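Local coordinates for protein lactaldehyde dehydrogenase (Escherichia coli, PDB 2IMP) that oxidises L-lactaldehyde from L-fucose and L-rhamnose breakdown irreversibly to L-lactate with NAD(+), and also acts on glycolaldehyde and L-glyceraldehyde, at residues V5-Y10 with T181-I186; G41-A46 with G213-G218; R47-A52 with V201-L206. All blocks are in the same frame, centred on the assembly; numbering follows the deposited sequence.

Contact 1: residues V5-Y10 with T181-I186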
loop_
_atom_site.group_PDB
_atom_site.type_symbol
_atom_site.label_atom_id
_atom_site.label_comp_id
_atom_site.label_asym_id
_atom_site.label_seq_id
_atom_site.Cartn_x
_atom_site.Cartn_y
_atom_site.Cartn_z
ATOM N N VAL A 5 42.827 -4.435 -26.117
ATOM C CA VAL A 5 42.254 -5.707 -25.720
ATOM C C VAL A 5 40.995 -6.096 -26.513
ATOM O O VAL A 5 40.176 -5.246 -26.861
ATOM C CB VAL A 5 41.920 -5.707 -24.204
ATOM C CG1 VAL A 5 40.926 -4.598 -23.893
ATOM C CG2 VAL A 5 41.358 -7.056 -23.783
ATOM N N GLN A 6 40.879 -7.382 -26.818
ATOM C CA GLN A 6 39.720 -7.900 -27.531
ATOM C C GLN A 6 38.799 -8.635 -26.537
ATOM O O GLN A 6 39.122 -9.722 -26.060
ATOM C CB GLN A 6 40.172 -8.831 -28.663
ATOM C CG GLN A 6 41.235 -8.162 -29.549
ATOM C CD GLN A 6 41.225 -8.680 -30.981
ATOM O OE1 GLN A 6 41.476 -7.906 -31.919
ATOM N NE2 GLN A 6 40.980 -9.966 -31.168
ATOM N N HIS A 7 37.669 -8.012 -26.224
ATOM C CA HIS A 7 36.736 -8.550 -25.244
ATOM C C HIS A 7 35.856 -9.737 -25.665
ATOM O O HIS A 7 35.414 -9.836 -26.812
ATOM C CB HIS A 7 35.825 -7.426 -24.735
ATOM C CG HIS A 7 36.543 -6.371 -23.949
ATOM N ND1 HIS A 7 37.235 -6.649 -22.791
ATOM C CD2 HIS A 7 36.666 -5.039 -24.149
ATOM C CE1 HIS A 7 37.753 -5.533 -22.310
ATOM N NE2 HIS A 7 37.423 -4.539 -23.116
ATOM N N PRO A 8 35.623 -10.666 -24.724
ATOM C CA PRO A 8 34.789 -11.845 -24.950
ATOM C C PRO A 8 33.407 -11.525 -24.336
ATOM O O PRO A 8 33.277 -10.586 -23.542
ATOM C CB PRO A 8 35.495 -12.920 -24.143
ATOM C CG PRO A 8 35.936 -12.147 -22.934
ATOM C CD PRO A 8 36.468 -10.855 -23.527
ATOM N N MET A 9 32.394 -12.292 -24.715
ATOM C CA MET A 9 31.080 -12.098 -24.136
ATOM C C MET A 9 30.946 -12.933 -22.850
ATOM O O MET A 9 31.801 -13.775 -22.564
ATOM C CB MET A 9 29.985 -12.511 -25.131
ATOM C CG MET A 9 29.870 -11.604 -26.356
ATOM S SD MET A 9 28.514 -12.062 -27.484
ATOM C CE MET A 9 29.311 -11.813 -29.088
ATOM N N TYR A 10 29.912 -12.675 -22.067
ATOM C CA TYR A 10 29.703 -13.462 -20.866
ATOM C C TYR A 10 28.378 -14.217 -20.965
ATOM O O TYR A 10 27.308 -13.639 -20.780
ATOM C CB TYR A 10 29.712 -12.580 -19.618
ATOM C CG TYR A 10 29.822 -13.377 -18.344
ATOM C CD1 TYR A 10 31.020 -14.010 -17.997
ATOM C CD2 TYR A 10 28.725 -13.525 -17.493
ATOM C CE1 TYR A 10 31.122 -14.767 -16.822
ATOM C CE2 TYR A 10 28.816 -14.280 -16.320
ATOM C CZ TYR A 10 30.011 -14.900 -15.995
ATOM O OH TYR A 10 30.096 -15.651 -14.851
ATOM N N THR A 181 30.429 2.252 -25.328
ATOM C CA THR A 181 30.871 2.159 -23.939
ATOM C C THR A 181 30.692 0.750 -23.304
ATOM O O THR A 181 30.013 0.595 -22.288
ATOM C CB THR A 181 30.119 3.200 -23.063
ATOM O OG1 THR A 181 28.707 2.957 -23.128
ATOM C CG2 THR A 181 30.391 4.617 -23.555
ATOM N N PRO A 182 31.319 -0.275 -23.895
ATOM C CA PRO A 182 31.209 -1.641 -23.385
ATOM C C PRO A 182 32.225 -2.036 -22.287
ATOM O O PRO A 182 31.987 -2.977 -21.526
ATOM C CB PRO A 182 31.405 -2.473 -24.639
ATOM C CG PRO A 182 32.491 -1.697 -25.338
ATOM C CD PRO A 182 32.021 -0.257 -25.193
ATOM N N ASN A 183 33.344 -1.324 -22.224
ATOM C CA ASN A 183 34.388 -1.648 -21.261
ATOM C C ASN A 183 33.955 -1.724 -19.797
ATOM O O ASN A 183 34.293 -2.683 -19.099
ATOM C CB ASN A 183 35.561 -0.688 -21.423
ATOM C CG ASN A 183 36.182 -0.790 -22.793
ATOM O OD1 ASN A 183 36.105 -1.840 -23.427
ATOM N ND2 ASN A 183 36.801 0.289 -23.256
ATOM N N ASN A 184 33.218 -0.715 -19.348
ATOM C CA ASN A 184 32.722 -0.712 -17.985
ATOM C C ASN A 184 31.814 -1.934 -17.734
ATOM O O ASN A 184 31.776 -2.476 -16.631
ATOM C CB ASN A 184 31.945 0.578 -17.715
ATOM C CG ASN A 184 30.700 0.693 -18.564
ATOM O OD1 ASN A 184 29.651 0.118 -18.225
ATOM N ND2 ASN A 184 30.787 1.409 -19.663
ATOM N N ALA A 185 31.109 -2.357 -18.783
ATOM C CA ALA A 185 30.225 -3.512 -18.695
ATOM C C ALA A 185 31.004 -4.836 -18.580
ATOM O O ALA A 185 30.565 -5.773 -17.911
ATOM C CB ALA A 185 29.304 -3.555 -19.895
ATOM N N ILE A 186 32.147 -4.904 -19.260
ATOM C CA ILE A 186 32.991 -6.083 -19.164
ATOM C C ILE A 186 33.521 -6.212 -17.730
ATOM O O ILE A 186 33.578 -7.298 -17.169
ATOM C CB ILE A 186 34.197 -6.006 -20.147
ATOM C CG1 ILE A 186 33.728 -6.306 -21.572
ATOM C CG2 ILE A 186 35.292 -7.003 -19.728
ATOM C CD1 ILE A 186 33.218 -7.718 -21.758
#
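The imidazole of H7 packs against I186 near the start of helix 183-195, the helical connection of a beta-alpha-beta crossover (strand 172-176, helix 183-195, strand 202-204) in the Rossmann-type NAD-binding domain of the aldehyde dehydrogenase fold. With CG beside the backbone N (chi1 -66°), H7 sets its ring against the helix. The tight part of this contact is one face of the ring. I186 CG1 lies 3.9 Å from the H7 ring centroid and 20° off its normal, a CH-pi contact displaced toward the rim. The other gamma branch, CG2, reaches to 3.6 Å from H7 ND1, so the fork lies over the CG-ND1 side of the ring, CG2 also nearing CE1. At the ring edge, near its plane, N183 OD1 accepts a weak hydrogen bond from H7 NE2 at 3.0 Å, bent to 120°, with ring and amide planes well out of parallel. The main partner of this buried OD1 is the hydroxyl of S36, on strand 34-39; together the two bonds should limit rotation of the amide. The carboxylate of E93 takes the backbone N-H groups of N183 and N184, tying the first turn in place. Toward P8 the packing slackens: this residue is partly exposed, its ring stands off from the helix, and its carbonyl does the touching. That oxygen, P8 O, meets the methyl I186 CD1 at 3.4 Å.

Contact 2: residues G41-A46 with G213-G218. With NAI (1,4-dihydronicotinamide adenine dinucleotide), chain D.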
loop_
_atom_site.group_PDB
_atom_site.type_symbol
_atom_site.label_atom_id
_atom_site.label_comp_id
_atom_site.label_asym_id
_atom_site.label_seq_id
_atom_site.Cartn_x
_atom_site.Cartn_y
_atom_site.Cartn_z
ATOM N N GLY A 41 28.827 -8.922 -32.509
ATOM C CA GLY A 41 27.809 -9.897 -32.176
ATOM C C GLY A 41 26.629 -9.994 -33.111
ATOM O O GLY A 41 26.271 -9.041 -33.799
ATOM N N GLN A 42 26.026 -11.171 -33.129
ATOM C CA GLN A 42 24.869 -11.429 -33.966
ATOM C C GLN A 42 23.724 -12.070 -33.168
ATOM O O GLN A 42 23.922 -12.491 -32.027
ATOM C CB GLN A 42 25.268 -12.347 -35.132
ATOM C CG GLN A 42 26.384 -11.788 -36.022
ATOM C CD GLN A 42 25.947 -10.570 -36.818
ATOM O OE1 GLN A 42 24.938 -10.609 -37.518
ATOM N NE2 GLN A 42 26.710 -9.482 -36.721
ATOM N N ALA A 43 22.546 -12.145 -33.773
ATOM C CA ALA A 43 21.395 -12.738 -33.108
ATOM C C ALA A 43 21.698 -14.080 -32.391
ATOM O O ALA A 43 21.326 -14.272 -31.232
ATOM C CB ALA A 43 20.259 -12.924 -34.112
ATOM N N GLU A 44 22.379 -14.989 -33.082
ATOM C CA GLU A 44 22.714 -16.278 -32.486
ATOM C C GLU A 44 23.419 -16.159 -31.114
ATOM O O GLU A 44 23.159 -16.951 -30.212
ATOM C CB GLU A 44 23.569 -17.099 -33.455
ATOM C CG GLU A 44 24.803 -16.372 -33.965
ATOM C CD GLU A 44 25.317 -16.943 -35.275
ATOM O OE1 GLU A 44 25.597 -18.161 -35.327
ATOM O OE2 GLU A 44 25.442 -16.170 -36.253
ATOM N N ASP A 45 24.300 -15.172 -30.973
ATOM C CA ASP A 45 24.980 -14.959 -29.699
ATOM C C ASP A 45 23.977 -14.551 -28.606
ATOM O O ASP A 45 24.058 -15.003 -27.461
ATOM C CB ASP A 45 26.052 -13.878 -29.845
ATOM C CG ASP A 45 27.075 -14.225 -30.904
ATOM O OD1 ASP A 45 27.740 -15.271 -30.757
ATOM O OD2 ASP A 45 27.209 -13.459 -31.880
ATOM N N ALA A 46 23.036 -13.695 -28.989
ATOM C CA ALA A 46 21.991 -13.275 -28.070
ATOM C C ALA A 46 21.122 -14.481 -27.663
ATOM O O ALA A 46 20.775 -14.645 -26.492
ATOM C CB ALA A 46 21.118 -12.191 -28.720
ATOM N N GLY A 213 20.881 -6.094 -30.386
ATOM C CA GLY A 213 19.796 -5.397 -29.715
ATOM C C GLY A 213 18.433 -5.880 -30.171
ATOM O O GLY A 213 17.543 -6.130 -29.354
ATOM N N GLN A 214 18.260 -6.007 -31.483
ATOM C CA GLN A 214 16.994 -6.474 -32.028
ATOM C C GLN A 214 16.622 -7.896 -31.575
ATOM O O GLN A 214 15.447 -8.189 -31.342
ATOM C CB GLN A 214 17.013 -6.390 -33.553
ATOM C CG GLN A 214 16.689 -4.998 -34.080
ATOM C CD GLN A 214 15.235 -4.609 -33.848
ATOM O OE1 GLN A 214 14.327 -5.231 -34.393
ATOM N NE2 GLN A 214 15.010 -3.579 -33.034
ATOM N N GLU A 215 17.621 -8.765 -31.449
ATOM C CA GLU A 215 17.352 -10.126 -30.986
ATOM C C GLU A 215 16.903 -10.129 -29.495
ATOM O O GLU A 215 16.064 -10.931 -29.080
ATOM C CB GLU A 215 18.596 -11.003 -31.185
ATOM C CG GLU A 215 18.443 -12.476 -30.808
ATOM C CD GLU A 215 17.280 -13.183 -31.506
ATOM O OE1 GLU A 215 16.919 -12.798 -32.634
ATOM O OE2 GLU A 215 16.738 -14.146 -30.926
ATOM N N LEU A 216 17.454 -9.206 -28.713
ATOM C CA LEU A 216 17.072 -9.101 -27.313
ATOM C C LEU A 216 15.629 -8.564 -27.153
ATOM O O LEU A 216 14.980 -8.764 -26.124
ATOM C CB LEU A 216 18.059 -8.204 -26.557
ATOM C CG LEU A 216 19.505 -8.720 -26.469
ATOM C CD1 LEU A 216 20.363 -7.725 -25.705
ATOM C CD2 LEU A 216 19.543 -10.084 -25.790
ATOM N N ALA A 217 15.148 -7.892 -28.194
ATOM C CA ALA A 217 13.796 -7.358 -28.197
ATOM C C ALA A 217 12.765 -8.295 -28.871
ATOM O O ALA A 217 11.606 -8.367 -28.449
ATOM C CB ALA A 217 13.774 -5.989 -28.887
ATOM N N GLY A 218 13.217 -9.021 -29.891
ATOM C CA GLY A 218 12.333 -9.904 -30.630
ATOM C C GLY A 218 12.294 -11.380 -30.291
ATOM O O GLY A 218 11.440 -12.101 -30.800
HETATM P PA NAI D . 20.747 4.804 -28.857
HETATM O O1A NAI D . 19.315 4.464 -28.907
HETATM O O2A NAI D . 21.323 5.172 -30.228
HETATM O O5B NAI D . 21.553 3.575 -28.232
HETATM C C5B NAI D . 21.251 2.992 -26.973
HETATM C C4B NAI D . 21.239 1.457 -27.041
HETATM O O4B NAI D . 20.227 0.981 -27.931
HETATM C C3B NAI D . 22.550 0.834 -27.546
HETATM O O3B NAI D . 22.891 -0.298 -26.751
HETATM C C2B NAI D . 22.237 0.513 -28.994
HETATM O O2B NAI D . 23.048 -0.462 -29.594
HETATM C C1B NAI D . 20.782 0.123 -28.925
HETATM N N9A NAI D . 20.052 0.276 -30.218
HETATM C C8A NAI D . 20.141 1.262 -31.201
HETATM N N7A NAI D . 19.267 0.954 -32.207
HETATM C C5A NAI D . 18.632 -0.195 -31.891
HETATM C C6A NAI D . 17.646 -0.962 -32.548
HETATM N N6A NAI D . 17.166 -0.588 -33.732
HETATM N N1A NAI D . 17.175 -2.137 -31.943
HETATM C C2A NAI D . 17.672 -2.545 -30.698
HETATM N N3A NAI D . 18.652 -1.776 -30.050
HETATM C C4A NAI D . 19.116 -0.623 -30.638
HETATM O O3 NAI D . 20.855 6.020 -27.816
HETATM P PN NAI D . 22.195 6.659 -27.184
HETATM O O1N NAI D . 23.058 5.613 -26.609
HETATM O O2N NAI D . 21.753 7.765 -26.269
HETATM O O5D NAI D . 22.849 7.332 -28.504
HETATM C C5D NAI D . 23.949 6.829 -29.219
HETATM C C4D NAI D . 24.167 7.749 -30.398
HETATM O O4D NAI D . 25.094 7.144 -31.295
HETATM C C3D NAI D . 23.046 8.275 -31.323
HETATM O O3D NAI D . 22.786 9.638 -31.048
HETATM C C2D NAI D . 23.533 8.053 -32.731
HETATM O O2D NAI D . 23.239 9.129 -33.593
HETATM C C1D NAI D . 25.010 7.811 -32.535
HETATM N N1N NAI D . 25.580 7.026 -33.676
HETATM C C2N NAI D . 25.493 5.631 -33.606
HETATM C C3N NAI D . 26.023 4.841 -34.662
HETATM C C7N NAI D . 25.945 3.332 -34.605
HETATM O O7N NAI D . 26.477 2.595 -35.656
HETATM N N7N NAI D . 25.387 2.663 -33.594
HETATM C C4N NAI D . 26.637 5.503 -35.777
HETATM C C5N NAI D . 26.714 6.925 -35.830
HETATM C C6N NAI D . 26.177 7.677 -34.760
#
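E215 runs its aliphatic stem between A43 and A46, which lie one turn apart on helix 43-62. The stem leaves with CG anti to the backbone N (chi1 -177°) and then bends at chi2, which lays CG 3.4 Å from A46 CB and turns the carboxylate along the side of A43. There E215 OE1 comes 3.7 Å from A43 CB, while E215 CG also rests 3.4 Å from A43 O. The other oxygen, OE2, turns to R47 in a salt bridge and to the side-chain amide of N219. Replacing E215 by alanine removes the carboxylate, which is likely to leave R47 and N219 without their shared acceptor and open a gap beside A43 and A46. L216 approaches A46 from another side, CD2 to CB at 3.9 Å. Helix 209-218 follows strand 202-204 in the Rossmann-type domain, and beside E215 it presents Q214 in a different direction, to the adenine of the dinucleotide. Bent at chi2, Q214 brings NE2 2.8 Å from NAI N1A in an almost straight bond of 176°, with OE1 bonded to T240. G213 C lies 3.5 Å from NAI C2A, and a beta carbon on this glycine would collide with the adenine ring. At the start of helix 43-62, D45 OD2 accepts the backbone N-H of the N-cap residue Q42 with its anti lone pair.

Contact 3: residues R47-A52 with V201-L206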
loop_
_atom_site.group_PDB
_atom_site.type_symbol
_atom_site.label_atom_id
_atom_site.label_comp_id
_atom_site.label_asym_id
_atom_site.label_seq_id
_atom_site.Cartn_x
_atom_site.Cartn_y
_atom_site.Cartn_z
ATOM N N ARG A 47 20.800 -15.322 -28.650
ATOM C CA ARG A 47 20.000 -16.511 -28.392
ATOM C C ARG A 47 20.666 -17.464 -27.394
ATOM O O ARG A 47 19.999 -18.023 -26.524
ATOM C CB ARG A 47 19.704 -17.265 -29.690
ATOM C CG ARG A 47 18.929 -16.464 -30.705
ATOM C CD ARG A 47 18.260 -17.362 -31.737
ATOM N NE ARG A 47 17.522 -16.569 -32.717
ATOM C CZ ARG A 47 18.028 -16.144 -33.870
ATOM N NH1 ARG A 47 19.277 -16.447 -34.201
ATOM N NH2 ARG A 47 17.290 -15.400 -34.685
ATOM N N LYS A 48 21.978 -17.647 -27.531
ATOM C CA LYS A 48 22.704 -18.501 -26.599
ATOM C C LYS A 48 22.588 -17.968 -25.160
ATOM O O LYS A 48 22.380 -18.729 -24.211
ATOM C CB LYS A 48 24.184 -18.589 -26.988
ATOM C CG LYS A 48 24.445 -19.330 -28.288
ATOM C CD LYS A 48 25.921 -19.268 -28.678
ATOM C CE LYS A 48 26.141 -19.856 -30.069
ATOM N NZ LYS A 48 27.536 -19.660 -30.561
ATOM N N ALA A 49 22.717 -16.651 -25.027
ATOM C CA ALA A 49 22.597 -16.005 -23.727
ATOM C C ALA A 49 21.168 -16.130 -23.176
ATOM O O ALA A 49 20.959 -16.452 -22.007
ATOM C CB ALA A 49 22.993 -14.528 -23.833
ATOM N N ILE A 50 20.194 -15.877 -24.046
ATOM C CA ILE A 50 18.799 -15.989 -23.661
ATOM C C ILE A 50 18.430 -17.429 -23.258
ATOM O O ILE A 50 17.740 -17.644 -22.258
ATOM C CB ILE A 50 17.872 -15.505 -24.801
ATOM C CG1 ILE A 50 18.023 -13.989 -24.958
ATOM C CG2 ILE A 50 16.422 -15.871 -24.498
ATOM C CD1 ILE A 50 17.247 -13.400 -26.116
ATOM N N ASP A 51 18.909 -18.405 -24.029
ATOM C CA ASP A 51 18.642 -19.798 -23.694
ATOM C C ASP A 51 19.259 -20.181 -22.342
ATOM O O ASP A 51 18.678 -20.949 -21.572
ATOM C CB ASP A 51 19.172 -20.745 -24.783
ATOM C CG ASP A 51 18.379 -20.649 -26.075
ATOM O OD1 ASP A 51 17.169 -20.346 -26.010
ATOM O OD2 ASP A 51 18.959 -20.892 -27.153
ATOM N N ALA A 52 20.447 -19.647 -22.078
ATOM C CA ALA A 52 21.111 -19.899 -20.809
ATOM C C ALA A 52 20.317 -19.260 -19.644
ATOM O O ALA A 52 20.135 -19.860 -18.584
ATOM C CB ALA A 52 22.537 -19.337 -20.845
ATOM N N VAL A 201 22.155 -16.500 -14.759
ATOM C CA VAL A 201 21.385 -15.410 -14.161
ATOM C C VAL A 201 21.736 -14.026 -14.745
ATOM O O VAL A 201 20.850 -13.205 -15.002
ATOM C CB VAL A 201 21.546 -15.396 -12.623
ATOM C CG1 VAL A 201 20.806 -14.199 -12.019
ATOM C CG2 VAL A 201 20.998 -16.695 -12.049
ATOM N N PHE A 202 23.032 -13.787 -14.938
ATOM C CA PHE A 202 23.516 -12.553 -15.547
ATOM C C PHE A 202 24.374 -12.855 -16.784
ATOM O O PHE A 202 25.396 -13.531 -16.688
ATOM C CB PHE A 202 24.356 -11.713 -14.576
ATOM C CG PHE A 202 24.868 -10.418 -15.184
ATOM C CD1 PHE A 202 24.102 -9.255 -15.135
ATOM C CD2 PHE A 202 26.113 -10.366 -15.812
ATOM C CE1 PHE A 202 24.558 -8.061 -15.718
ATOM C CE2 PHE A 202 26.582 -9.179 -16.400
ATOM C CZ PHE A 202 25.807 -8.022 -16.346
ATOM N N ASN A 203 23.933 -12.361 -17.932
ATOM C CA ASN A 203 24.640 -12.576 -19.182
ATOM C C ASN A 203 24.974 -11.257 -19.903
ATOM O O ASN A 203 24.173 -10.317 -19.897
ATOM C CB ASN A 203 23.787 -13.449 -20.113
ATOM C CG ASN A 203 23.327 -14.733 -19.455
ATOM O OD1 ASN A 203 24.006 -15.762 -19.521
ATOM N ND2 ASN A 203 22.165 -14.682 -18.806
ATOM N N LEU A 204 26.152 -11.189 -20.506
ATOM C CA LEU A 204 26.537 -9.991 -21.228
ATOM C C LEU A 204 26.845 -10.264 -22.702
ATOM O O LEU A 204 27.774 -11.011 -23.017
ATOM C CB LEU A 204 27.764 -9.335 -20.579
ATOM C CG LEU A 204 28.187 -7.981 -21.182
ATOM C CD1 LEU A 204 27.311 -6.877 -20.619
ATOM C CD2 LEU A 204 29.642 -7.681 -20.852
ATOM N N VAL A 205 26.046 -9.699 -23.598
ATOM C CA VAL A 205 26.313 -9.875 -25.020
ATOM C C VAL A 205 26.790 -8.561 -25.661
ATOM O O VAL A 205 26.373 -7.483 -25.244
ATOM C CB VAL A 205 25.082 -10.441 -25.770
ATOM C CG1 VAL A 205 24.813 -11.866 -25.294
ATOM C CG2 VAL A 205 23.864 -9.559 -25.543
ATOM N N LEU A 206 27.676 -8.660 -26.646
ATOM C CA LEU A 206 28.237 -7.468 -27.268
ATOM C C LEU A 206 27.957 -7.296 -28.766
ATOM O O LEU A 206 28.043 -8.255 -29.535
ATOM C CB LEU A 206 29.748 -7.457 -27.026
ATOM C CG LEU A 206 30.160 -7.592 -25.555
ATOM C CD1 LEU A 206 31.632 -7.943 -25.454
ATOM C CD2 LEU A 206 29.854 -6.294 -24.818
#
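Both N203 and V205 set a gamma atom beside the backbone N, CG of N203 at chi1 -53° and CG1 of V205 at chi1 -67°, and these turns bring the valine methyl against A49 and the asparagine amide alongside A49 and A52 of helix 43-62. The surface they meet is one side of strand 202-204 and the residues just past it, the strand that ends the beta-alpha-beta crossover begun by strand 172-176 in the Rossmann-type domain. Side chains alternate here: F202 and L204 turn to helix 183-195 on one face, N203 and V205 to helix 43-62 on the other. The alanines of the helix allow the close approach, with the CA atoms of A49 and N203 6.0 Å apart. The closest touch is apolar, V205 CG1 to A49 CB at 3.5 Å, and V174 of the adjoining strand packs on both residues. Two residues earlier, N203 CB lies 4.0 Å from A49 CB. The N203 amide then lies flat against the helix backbone: A49 O stands over its face, 3.9 Å from N203 ND2 and not hydrogen-bonded to it. The polar atoms of this buried amide find backbone partners on the sheet side: ND2 the carbonyls of G200 and I173, OD1 the N-H of D12. Three bonds should fix its rotation and keep the flat side toward the helix, while the contact with the helix itself stays one of van der Waals packing. A turn further along that helix, A52 lies beside the same amide and meets only its oxygen, A52 CB to N203 OD1 at 4.1 Å.

Overall arrangement
Contacts 2 and 3 follow one another along helix 43-62, their centres about 10 Å apart; E215 OE2 of contact 2 is salt-bridged to R47 NE of contact 3 at 3.1 Å. Contact 1 lies about 14 Å from contact 3 and about 17 Å from contact 2, centre to centre. It joins contact 3 through a probable hydrogen bond from L204 N to Y10 O (2.7 Å), and touches contact 2 where M9 CE meets D45 CG at 3.8 Å. The three grade away from the dinucleotide: contact 2 binds its adenine directly, the V205 side chain of contact 3 is about 9 Å from it, and that of I186 in contact 1 about 13 Å.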